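Long-range contacts in tyrosine--tRNA ligase (Pyrococcus horikoshii, PDB 2CYC), which catalyses the ATP-dependent attachment of L-tyrosine to tRNA(Tyr), probably by way of a tyrosyl-adenylate intermediate: residues K13-V18 with G55-D60; L34-G39 with I66-F71; S122-K127 with V173-Y178. All coordinates share one frame; numbering follows the deposited sequence.

Contact 1 of 3, residues K13-V18 with G55-D60; sequences KPTEEV and GAKIAD
The ammonium group of Lys57, which comes up against Thr15, is gripped by several oxygens. Lys57 NZ forms a salt bridge with Asp60 OD2, 2.7 Å away and one turn further along the same helix. NZ is also hydrogen-bonded to the backbone oxygens of Leu9 and Val10 in the last turn of helix 3-11 and of Lys12 just after it. To get there the lysine chain bends twice, at chi2 (-40°) and chi3 (-60°), and passes alongside the Pro14 ring. The proline ring slides along these methylenes, with Pro14 CD 3.7 Å from Lys57 CD. Ala56 CB meets the same proline carbon, Pro14 CD, at 4.0 Å. Thr15 lies roughly at right angles to the lysine chain, and its OG1 is hydrogen-bonded to backbone oxygens of Val10 and Lys12. One water bridges the two segments: it donates to Lys13 O and to Asp60 OD2, with both oxygens 2.6 Å from it. Asp60 OD2 thus serves lysine and water together, while Asp60 OD1 makes a salt bridge with Lys12. The contact packs helix 48-63 of the class I Rossmann-fold catalytic domain against the start of strand 15-19, which runs antiparallel to strand 214-223.

Contact 2 of 3, residues L34-G39 with I66-F71; sequences LQHYIG and IKTRVF. With TYR (tyrosine), chain C.
Ile66 packs against Leu34 and His36 where the two segments come together. Ile66 CG1 meets Leu34 CB, and Ile66 CG2 lies 3.6 Å from His36 CB. Lys67 uses both backbone polar atoms: its N donates to Leu34 O, and its O accepts a nearly straight bond from His36 N at 2.7 Å. Thr68 places CG2 over one face of the His36 imidazole. At Arg69 a side chain stands in for a carbonyl. The backbone N of Arg69 donates to His36 ND1 at 3.0 Å, lying in the ring plane. A leucine in place of His36 would probably leave Arg69 N without its acceptor and His185, the partner of His36 NE2, without its mate. The Arg69 guanidinium has the Gln35 amide over one face, their planes 47° apart, and is held by Glu117 and Gln179. Arg69 O takes the N-H of Ile38. Val70 pairs with Ile38 in parallel register. Phe71 N then donates to Ile38 O at 2.9 Å. With CG anti to the backbone N (chi1 -172°), the Phe71 ring receives the edge of Tyr37 in an offset edge-to-face pair, centroids 5.6 Å apart and planes at 67°. The far end of Tyr37 reaches the substrate: Tyr37 OH lies 2.8 Å from the phenolic OH of the bound tyrosine, at hydrogen-bonding distance. Gly39 carries no side chain, and the substrate ring comes close, its CD1 3.4 Å from Gly39 O. These parallel strands are the two arms of a beta-alpha-beta crossover. Helix 48-63 packs on the His36 and Thr68 side, helix 164-178 meets Tyr37 and Phe71, and strands 183-187 and 117-120 flank the pair.

Contact 3 of 3, residues S122-K127 with V173-Y178; sequences SEILEK and VADIFY. With TYR (tyrosine), chain C.
Across this contact the backbones stay well apart, the CA atoms of Ile124 and Tyr178 being 8.1 Å from each other, and no hydrogen bond crosses, so side chains make the contact. Ile124 packs on the CD2-CE2 part of the Tyr178 ring. Ile124 CB is 3.7 Å from Tyr178 CE2, and CG2 touches the same two ring carbons. The two side chains run past one another, pointing opposite ways. Ile124 CG1 sits between the backbone N and the carbonyl carbon (chi1 67°), and from there CD1 runs on to Asp175, 3.7 Å from Asp175 OD1. Leu125 brings CD2 to that same oxygen at 4.0 Å. The carboxylate therefore has methyl groups beside OD1, yet OD1 is also hydrogen-bonded to Tyr130. The other oxygen faces the substrate. Asp175 OD2 accepts a short bond from the phenolic OH of the bound tyrosine, 2.5 Å long, and has a weak bond to His76. Lys127 crosses the end of Tyr178 at about a right angle, with its CD 3.0 Å from Tyr178 OH. That hydroxyl finds its polar partner in Asp129. The lysine chain bends at chi4, and NZ makes a weak hydrogen bond with Glu123 O. Lys127 itself holds the N-cap position of helix 128-138. Tyr130 from that helix meets the Tyr178 ring edge-to-face, so Tyr130 links the aromatic packing to the carboxylate. Helix 122-125 thus packs behind Asp175, the aspartate that binds the substrate hydroxyl. A tyrosine and an aspartate sharing the substrate hydroxyl, here Tyr37 and Asp175, are the hallmark of amino acid recognition in the tyrosyl-tRNA synthetase active site.

In the fold
From the N terminus, strand 15-19 opens contact 1. Strand 36-40 opens contact 2 before helix 48-63 returns to close contact 1, and strand 69-72 then closes contact 2. The two loops cross. They also touch: Ile58, on the helix of contact 1, packs on His36, Ile38, Thr68 and Val70. Contact 3 follows in series, closing the loop from helix 122-125 to the end of helix 164-178. It joins contact 2 at the substrate, where Phe71 packs on Asp175 and Ile124, and both contacts touch the bound tyrosine. Contacts 1 and 3 do not meet, their nearest atoms being about 13 Å apart.

Contact 1 of 3, residues K13-V18 with G55-D60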
loop_
_atom_site.group_PDB
_atom_site.type_symbol
_atom_site.label_atom_id
_atom_site.label_comp_id
_atom_site.label_asym_id
_atom_site.label_seq_id
_atom_site.Cartn_x
_atom_site.Cartn_y
_atom_site.Cartn_z
ATOM N N LYS A 13 -34.981 -8.094 -5.082
ATOM C CA LYS A 13 -34.624 -7.768 -3.704
ATOM C C LYS A 13 -33.973 -8.979 -3.080
ATOM O O LYS A 13 -34.321 -10.106 -3.405
ATOM C CB LYS A 13 -35.866 -7.374 -2.899
ATOM C CG LYS A 13 -36.399 -6.005 -3.266
ATOM C CD LYS A 13 -37.531 -5.569 -2.347
ATOM C CE LYS A 13 -37.655 -4.046 -2.340
ATOM N NZ LYS A 13 -37.680 -3.465 -3.713
ATOM N N PRO A 14 -33.078 -8.766 -2.106
ATOM C CA PRO A 14 -32.648 -7.479 -1.546
ATOM C C PRO A 14 -31.724 -6.565 -2.365
ATOM O O PRO A 14 -31.146 -5.633 -1.813
ATOM C CB PRO A 14 -32.022 -7.891 -0.217
ATOM C CG PRO A 14 -31.328 -9.176 -0.597
ATOM C CD PRO A 14 -32.388 -9.886 -1.439
ATOM N N THR A 15 -31.562 -6.819 -3.656
ATOM C CA THR A 15 -30.715 -5.931 -4.448
ATOM C C THR A 15 -31.265 -4.510 -4.305
ATOM O O THR A 15 -32.477 -4.299 -4.376
ATOM C CB THR A 15 -30.737 -6.283 -5.943
ATOM O OG1 THR A 15 -30.085 -7.538 -6.148
ATOM C CG2 THR A 15 -30.035 -5.196 -6.755
ATOM N N GLU A 16 -30.379 -3.544 -4.108
ATOM C CA GLU A 16 -30.796 -2.156 -3.976
ATOM C C GLU A 16 -30.239 -1.315 -5.118
ATOM O O GLU A 16 -30.848 -0.339 -5.546
ATOM C CB GLU A 16 -30.321 -1.582 -2.634
ATOM C CG GLU A 16 -30.551 -0.077 -2.492
ATOM C CD GLU A 16 -30.200 0.454 -1.106
ATOM O OE1 GLU A 16 -30.060 1.690 -0.964
ATOM O OE2 GLU A 16 -30.071 -0.355 -0.160
ATOM N N GLU A 17 -29.078 -1.705 -5.622
ATOM C CA GLU A 17 -28.451 -0.955 -6.694
ATOM C C GLU A 17 -27.592 -1.848 -7.580
ATOM O O GLU A 17 -26.932 -2.769 -7.097
ATOM C CB GLU A 17 -27.568 0.161 -6.097
ATOM C CG GLU A 17 -26.806 1.010 -7.124
ATOM C CD GLU A 17 -25.831 2.004 -6.483
ATOM O OE1 GLU A 17 -25.864 3.186 -6.871
ATOM O OE2 GLU A 17 -25.017 1.613 -5.610
ATOM N N VAL A 18 -27.607 -1.562 -8.878
ATOM C CA VAL A 18 -26.776 -2.286 -9.823
ATOM C C VAL A 18 -26.072 -1.268 -10.706
ATOM O O VAL A 18 -26.724 -0.421 -11.318
ATOM C CB VAL A 18 -27.593 -3.232 -10.731
ATOM C CG1 VAL A 18 -26.662 -3.877 -11.779
ATOM C CG2 VAL A 18 -28.245 -4.312 -9.899
ATOM N N GLY A 55 -26.854 -14.317 1.422
ATOM C CA GLY A 55 -27.270 -15.656 1.054
ATOM C C GLY A 55 -28.350 -15.635 0.002
ATOM O O GLY A 55 -28.307 -16.420 -0.948
ATOM N N ALA A 56 -29.325 -14.743 0.170
ATOM C CA ALA A 56 -30.405 -14.621 -0.804
ATOM C C ALA A 56 -29.844 -14.265 -2.187
ATOM O O ALA A 56 -30.221 -14.870 -3.186
ATOM C CB ALA A 56 -31.393 -13.566 -0.355
ATOM N N LYS A 57 -28.930 -13.297 -2.256
ATOM C CA LYS A 57 -28.377 -12.923 -3.558
ATOM C C LYS A 57 -27.526 -14.042 -4.160
ATOM O O LYS A 57 -27.572 -14.283 -5.370
ATOM C CB LYS A 57 -27.548 -11.632 -3.467
ATOM C CG LYS A 57 -28.365 -10.369 -3.200
ATOM C CD LYS A 57 -29.693 -10.355 -3.985
ATOM C CE LYS A 57 -29.482 -10.423 -5.501
ATOM N NZ LYS A 57 -30.773 -10.625 -6.222
ATOM N N ILE A 58 -26.744 -14.719 -3.321
ATOM C CA ILE A 58 -25.925 -15.805 -3.815
ATOM C C ILE A 58 -26.854 -16.837 -4.466
ATOM O O ILE A 58 -26.564 -17.343 -5.558
ATOM C CB ILE A 58 -25.094 -16.421 -2.670
ATOM C CG1 ILE A 58 -23.892 -15.501 -2.370
ATOM C CG2 ILE A 58 -24.621 -17.805 -3.053
ATOM C CD1 ILE A 58 -23.175 -15.824 -1.050
ATOM N N ALA A 59 -27.985 -17.115 -3.819
ATOM C CA ALA A 59 -28.954 -18.064 -4.362
ATOM C C ALA A 59 -29.474 -17.565 -5.707
ATOM O O ALA A 59 -29.569 -18.335 -6.666
ATOM C CB ALA A 59 -30.129 -18.261 -3.384
ATOM N N ASP A 60 -29.821 -16.280 -5.776
ATOM C CA ASP A 60 -30.321 -15.705 -7.025
ATOM C C ASP A 60 -29.285 -15.804 -8.135
ATOM O O ASP A 60 -29.610 -16.173 -9.273
ATOM C CB ASP A 60 -30.690 -14.224 -6.860
ATOM C CG ASP A 60 -31.849 -14.005 -5.911
ATOM O OD1 ASP A 60 -32.674 -14.928 -5.734
ATOM O OD2 ASP A 60 -31.946 -12.894 -5.354
HETATM O O HOH W 1 -33.614 -12.585 -3.329
#

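Contact 2 of 3, residues L34-G39 with I66-F71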
loop_
_atom_site.group_PDB
_atom_site.type_symbol
_atom_site.label_atom_id
_atom_site.label_comp_id
_atom_site.label_asym_id
_atom_site.label_seq_id
_atom_site.Cartn_x
_atom_site.Cartn_y
_atom_site.Cartn_z
ATOM N N LEU A 34 -18.814 -15.111 -15.988
ATOM C CA LEU A 34 -19.629 -14.621 -14.884
ATOM C C LEU A 34 -19.088 -15.151 -13.561
ATOM O O LEU A 34 -19.475 -16.226 -13.096
ATOM C CB LEU A 34 -21.095 -15.054 -15.070
ATOM C CG LEU A 34 -21.754 -14.536 -16.355
ATOM C CD1 LEU A 34 -23.136 -15.146 -16.541
ATOM C CD2 LEU A 34 -21.837 -13.029 -16.292
ATOM N N GLN A 35 -18.173 -14.394 -12.969
ATOM C CA GLN A 35 -17.591 -14.785 -11.705
ATOM C C GLN A 35 -18.004 -13.769 -10.660
ATOM O O GLN A 35 -17.688 -12.584 -10.762
ATOM C CB GLN A 35 -16.063 -14.835 -11.801
ATOM C CG GLN A 35 -15.370 -15.060 -10.466
ATOM C CD GLN A 35 -15.574 -16.462 -9.928
ATOM O OE1 GLN A 35 -16.252 -16.681 -8.910
ATOM N NE2 GLN A 35 -14.989 -17.426 -10.614
ATOM N N HIS A 36 -18.724 -14.247 -9.660
ATOM C CA HIS A 36 -19.168 -13.396 -8.581
ATOM C C HIS A 36 -18.270 -13.615 -7.376
ATOM O O HIS A 36 -17.459 -14.544 -7.336
ATOM C CB HIS A 36 -20.627 -13.737 -8.203
ATOM C CG HIS A 36 -20.937 -13.575 -6.742
ATOM N ND1 HIS A 36 -20.403 -14.398 -5.773
ATOM C CD2 HIS A 36 -21.735 -12.695 -6.089
ATOM C CE1 HIS A 36 -20.863 -14.036 -4.586
ATOM N NE2 HIS A 36 -21.674 -13.006 -4.749
ATOM N N TYR A 37 -18.429 -12.723 -6.410
ATOM C CA TYR A 37 -17.764 -12.807 -5.136
ATOM C C TYR A 37 -18.359 -11.749 -4.225
ATOM O O TYR A 37 -18.954 -10.766 -4.681
ATOM C CB TYR A 37 -16.245 -12.601 -5.271
ATOM C CG TYR A 37 -15.701 -11.275 -4.757
ATOM C CD1 TYR A 37 -14.682 -11.240 -3.793
ATOM C CD2 TYR A 37 -16.144 -10.057 -5.291
ATOM C CE1 TYR A 37 -14.110 -10.025 -3.386
ATOM C CE2 TYR A 37 -15.585 -8.836 -4.889
ATOM C CZ TYR A 37 -14.566 -8.829 -3.947
ATOM O OH TYR A 37 -13.969 -7.637 -3.620
ATOM N N ILE A 38 -18.223 -11.990 -2.933
ATOM C CA ILE A 38 -18.627 -11.040 -1.913
ATOM C C ILE A 38 -17.675 -11.352 -0.765
ATOM O O ILE A 38 -17.536 -12.509 -0.339
ATOM C CB ILE A 38 -20.144 -11.146 -1.496
ATOM C CG1 ILE A 38 -20.404 -10.171 -0.339
ATOM C CG2 ILE A 38 -20.536 -12.578 -1.115
ATOM C CD1 ILE A 38 -21.890 -9.898 -0.061
ATOM N N GLY A 39 -16.970 -10.324 -0.315
ATOM C CA GLY A 39 -16.010 -10.499 0.754
ATOM C C GLY A 39 -16.559 -10.097 2.105
ATOM O O GLY A 39 -17.443 -9.246 2.211
ATOM N N ILE A 66 -24.516 -17.777 -12.639
ATOM C CA ILE A 66 -23.322 -17.031 -12.236
ATOM C C ILE A 66 -22.546 -17.870 -11.217
ATOM O O ILE A 66 -23.141 -18.422 -10.289
ATOM C CB ILE A 66 -23.718 -15.685 -11.576
ATOM C CG1 ILE A 66 -24.422 -14.787 -12.607
ATOM C CG2 ILE A 66 -22.475 -15.001 -10.987
ATOM C CD1 ILE A 66 -25.131 -13.596 -12.003
ATOM N N LYS A 67 -21.228 -17.982 -11.392
ATOM C CA LYS A 67 -20.397 -18.749 -10.455
ATOM C C LYS A 67 -20.169 -17.885 -9.214
ATOM O O LYS A 67 -19.553 -16.821 -9.290
ATOM C CB LYS A 67 -19.049 -19.102 -11.095
ATOM C CG LYS A 67 -18.199 -20.072 -10.272
ATOM C CD LYS A 67 -18.841 -21.463 -10.184
ATOM C CE LYS A 67 -17.946 -22.453 -9.436
ATOM N NZ LYS A 67 -18.668 -23.711 -9.055
ATOM N N THR A 68 -20.656 -18.361 -8.078
ATOM C CA THR A 68 -20.584 -17.631 -6.826
ATOM C C THR A 68 -19.431 -17.993 -5.898
ATOM O O THR A 68 -19.003 -19.153 -5.823
ATOM C CB THR A 68 -21.921 -17.775 -6.067
ATOM O OG1 THR A 68 -22.161 -19.157 -5.747
ATOM C CG2 THR A 68 -23.065 -17.259 -6.946
ATOM N N ARG A 69 -18.949 -16.988 -5.170
ATOM C CA ARG A 69 -17.824 -17.183 -4.253
ATOM C C ARG A 69 -17.898 -16.312 -3.008
ATOM O O ARG A 69 -18.246 -15.132 -3.091
ATOM C CB ARG A 69 -16.506 -16.879 -4.983
ATOM C CG ARG A 69 -15.257 -16.858 -4.086
ATOM C CD ARG A 69 -14.020 -16.507 -4.894
ATOM N NE ARG A 69 -13.860 -17.402 -6.041
ATOM C CZ ARG A 69 -12.852 -17.342 -6.912
ATOM N NH1 ARG A 69 -12.800 -18.200 -7.922
ATOM N NH2 ARG A 69 -11.895 -16.434 -6.776
ATOM N N VAL A 70 -17.573 -16.905 -1.860
ATOM C CA VAL A 70 -17.530 -16.186 -0.586
ATOM C C VAL A 70 -16.032 -15.993 -0.315
ATOM O O VAL A 70 -15.265 -16.960 -0.289
ATOM C CB VAL A 70 -18.168 -17.003 0.566
ATOM C CG1 VAL A 70 -17.792 -16.390 1.922
ATOM C CG2 VAL A 70 -19.688 -17.038 0.398
ATOM N N PHE A 71 -15.637 -14.736 -0.140
ATOM C CA PHE A 71 -14.252 -14.331 0.092
ATOM C C PHE A 71 -14.079 -13.962 1.573
ATOM O O PHE A 71 -14.681 -12.992 2.051
ATOM C CB PHE A 71 -13.963 -13.120 -0.807
ATOM C CG PHE A 71 -12.521 -12.685 -0.845
ATOM C CD1 PHE A 71 -11.573 -13.415 -1.564
ATOM C CD2 PHE A 71 -12.131 -11.484 -0.244
ATOM C CE1 PHE A 71 -10.259 -12.955 -1.693
ATOM C CE2 PHE A 71 -10.815 -11.011 -0.362
ATOM C CZ PHE A 71 -9.878 -11.752 -1.094
HETATM N N TYR C . -14.841 -4.281 3.276
HETATM C CA TYR C . -15.765 -5.441 3.456
HETATM C C TYR C . -16.559 -5.296 4.753
HETATM O O TYR C . -16.235 -4.384 5.545
HETATM C CB TYR C . -14.966 -6.754 3.477
HETATM C CG TYR C . -14.264 -7.057 2.167
HETATM C CD1 TYR C . -14.989 -7.233 0.988
HETATM C CD2 TYR C . -12.873 -7.170 2.105
HETATM C CE1 TYR C . -14.340 -7.509 -0.229
HETATM C CE2 TYR C . -12.220 -7.454 0.907
HETATM C CZ TYR C . -12.954 -7.617 -0.256
HETATM O OH TYR C . -12.296 -7.885 -1.445
HETATM O OXT TYR C . -17.490 -6.097 4.964
#

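Contact 3 of 3, residues S122-K127 with V173-Y178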
loop_
_atom_site.group_PDB
_atom_site.type_symbol
_atom_site.label_atom_id
_atom_site.label_comp_id
_atom_site.label_asym_id
_atom_site.label_seq_id
_atom_site.Cartn_x
_atom_site.Cartn_y
_atom_site.Cartn_z
ATOM N N SER A 122 -5.907 -14.756 2.115
ATOM C CA SER A 122 -4.471 -15.014 2.087
ATOM C C SER A 122 -4.041 -15.959 0.957
ATOM O O SER A 122 -2.872 -15.962 0.567
ATOM C CB SER A 122 -4.001 -15.541 3.454
ATOM O OG SER A 122 -4.803 -16.616 3.900
ATOM N N GLU A 123 -4.980 -16.742 0.423
ATOM C CA GLU A 123 -4.668 -17.645 -0.680
ATOM C C GLU A 123 -4.153 -16.810 -1.855
ATOM O O GLU A 123 -3.258 -17.244 -2.584
ATOM C CB GLU A 123 -5.912 -18.432 -1.129
ATOM C CG GLU A 123 -6.551 -19.335 -0.062
ATOM C CD GLU A 123 -7.823 -20.043 -0.560
ATOM O OE1 GLU A 123 -8.639 -20.495 0.282
ATOM O OE2 GLU A 123 -7.999 -20.150 -1.795
ATOM N N ILE A 124 -4.718 -15.618 -2.057
ATOM C CA ILE A 124 -4.233 -14.782 -3.150
ATOM C C ILE A 124 -3.262 -13.713 -2.652
ATOM O O ILE A 124 -2.353 -13.327 -3.381
ATOM C CB ILE A 124 -5.388 -14.087 -3.948
ATOM C CG1 ILE A 124 -6.109 -13.054 -3.078
ATOM C CG2 ILE A 124 -6.379 -15.138 -4.456
ATOM C CD1 ILE A 124 -7.180 -12.246 -3.842
ATOM N N LEU A 125 -3.430 -13.240 -1.420
ATOM C CA LEU A 125 -2.535 -12.193 -0.899
ATOM C C LEU A 125 -1.088 -12.674 -0.727
ATOM O O LEU A 125 -0.153 -11.873 -0.704
ATOM C CB LEU A 125 -3.070 -11.636 0.430
ATOM C CG LEU A 125 -4.552 -11.244 0.438
ATOM C CD1 LEU A 125 -4.962 -10.753 1.835
ATOM C CD2 LEU A 125 -4.803 -10.167 -0.606
ATOM N N GLU A 126 -0.912 -13.986 -0.617
ATOM C CA GLU A 126 0.418 -14.574 -0.481
ATOM C C GLU A 126 1.125 -14.623 -1.834
ATOM O O GLU A 126 2.190 -15.214 -1.973
ATOM C CB GLU A 126 0.314 -15.985 0.129
ATOM C CG GLU A 126 0.211 -15.953 1.654
ATOM C CD GLU A 126 -0.305 -17.246 2.264
ATOM O OE1 GLU A 126 -0.210 -18.309 1.606
ATOM O OE2 GLU A 126 -0.798 -17.191 3.415
ATOM N N LYS A 127 0.533 -13.983 -2.836
ATOM C CA LYS A 127 1.133 -13.956 -4.164
ATOM C C LYS A 127 1.591 -12.549 -4.536
ATOM O O LYS A 127 0.801 -11.609 -4.524
ATOM C CB LYS A 127 0.128 -14.478 -5.189
ATOM C CG LYS A 127 -0.193 -15.945 -4.998
ATOM C CD LYS A 127 -1.182 -16.439 -6.030
ATOM C CE LYS A 127 -1.107 -17.950 -6.154
ATOM N NZ LYS A 127 -1.196 -18.628 -4.825
ATOM N N VAL A 173 -10.196 -3.506 -4.084
ATOM C CA VAL A 173 -10.355 -3.354 -5.525
ATOM C C VAL A 173 -9.537 -4.424 -6.260
ATOM O O VAL A 173 -10.022 -5.043 -7.211
ATOM C CB VAL A 173 -9.931 -1.942 -5.976
ATOM C CG1 VAL A 173 -9.920 -1.846 -7.489
ATOM C CG2 VAL A 173 -10.903 -0.920 -5.395
ATOM N N ALA A 174 -8.305 -4.647 -5.803
ATOM C CA ALA A 174 -7.420 -5.652 -6.399
ATOM C C ALA A 174 -8.017 -7.058 -6.290
ATOM O O ALA A 174 -7.883 -7.877 -7.205
ATOM C CB ALA A 174 -6.036 -5.607 -5.720
ATOM N N ASP A 175 -8.683 -7.330 -5.172
ATOM C CA ASP A 175 -9.317 -8.626 -4.968
ATOM C C ASP A 175 -10.272 -8.918 -6.115
ATOM O O ASP A 175 -10.432 -10.070 -6.530
ATOM C CB ASP A 175 -10.131 -8.650 -3.668
ATOM C CG ASP A 175 -9.271 -8.535 -2.435
ATOM O OD1 ASP A 175 -8.073 -8.874 -2.509
ATOM O OD2 ASP A 175 -9.808 -8.125 -1.391
ATOM N N ILE A 176 -10.924 -7.870 -6.608
ATOM C CA ILE A 176 -11.872 -8.033 -7.695
ATOM C C ILE A 176 -11.185 -8.438 -8.995
ATOM O O ILE A 176 -11.535 -9.447 -9.617
ATOM C CB ILE A 176 -12.691 -6.722 -7.923
ATOM C CG1 ILE A 176 -13.674 -6.525 -6.759
ATOM C CG2 ILE A 176 -13.422 -6.779 -9.271
ATOM C CD1 ILE A 176 -14.344 -5.158 -6.713
ATOM N N PHE A 177 -10.188 -7.666 -9.400
ATOM C CA PHE A 177 -9.509 -7.954 -10.652
ATOM C C PHE A 177 -8.645 -9.196 -10.640
ATOM O O PHE A 177 -8.594 -9.918 -11.629
ATOM C CB PHE A 177 -8.725 -6.718 -11.087
ATOM C CG PHE A 177 -9.617 -5.564 -11.420
ATOM C CD1 PHE A 177 -10.336 -5.553 -12.619
ATOM C CD2 PHE A 177 -9.837 -4.551 -10.496
ATOM C CE1 PHE A 177 -11.271 -4.548 -12.887
ATOM C CE2 PHE A 177 -10.774 -3.538 -10.751
ATOM C CZ PHE A 177 -11.493 -3.540 -11.950
ATOM N N TYR A 178 -7.997 -9.471 -9.512
ATOM C CA TYR A 178 -7.147 -10.645 -9.427
ATOM C C TYR A 178 -7.932 -11.949 -9.583
ATOM O O TYR A 178 -7.430 -12.910 -10.159
ATOM C CB TYR A 178 -6.400 -10.676 -8.099
ATOM C CG TYR A 178 -5.283 -11.686 -8.101
ATOM C CD1 TYR A 178 -4.067 -11.399 -8.723
ATOM C CD2 TYR A 178 -5.444 -12.932 -7.500
ATOM C CE1 TYR A 178 -3.036 -12.328 -8.739
ATOM C CE2 TYR A 178 -4.425 -13.867 -7.511
ATOM C CZ TYR A 178 -3.223 -13.554 -8.129
ATOM O OH TYR A 178 -2.196 -14.457 -8.107
HETATM N N TYR C . -14.841 -4.281 3.276
HETATM C CA TYR C . -15.765 -5.441 3.456
HETATM C C TYR C . -16.559 -5.296 4.753
HETATM O O TYR C . -16.235 -4.384 5.545
HETATM C CB TYR C . -14.966 -6.754 3.477
HETATM C CG TYR C . -14.264 -7.057 2.167
HETATM C CD1 TYR C . -14.989 -7.233 0.988
HETATM C CD2 TYR C . -12.873 -7.170 2.105
HETATM C CE1 TYR C . -14.340 -7.509 -0.229
HETATM C CE2 TYR C . -12.220 -7.454 0.907
HETATM C CZ TYR C . -12.954 -7.617 -0.256
HETATM O OH TYR C . -12.296 -7.885 -1.445
HETATM O OXT TYR C . -17.490 -6.097 4.964
#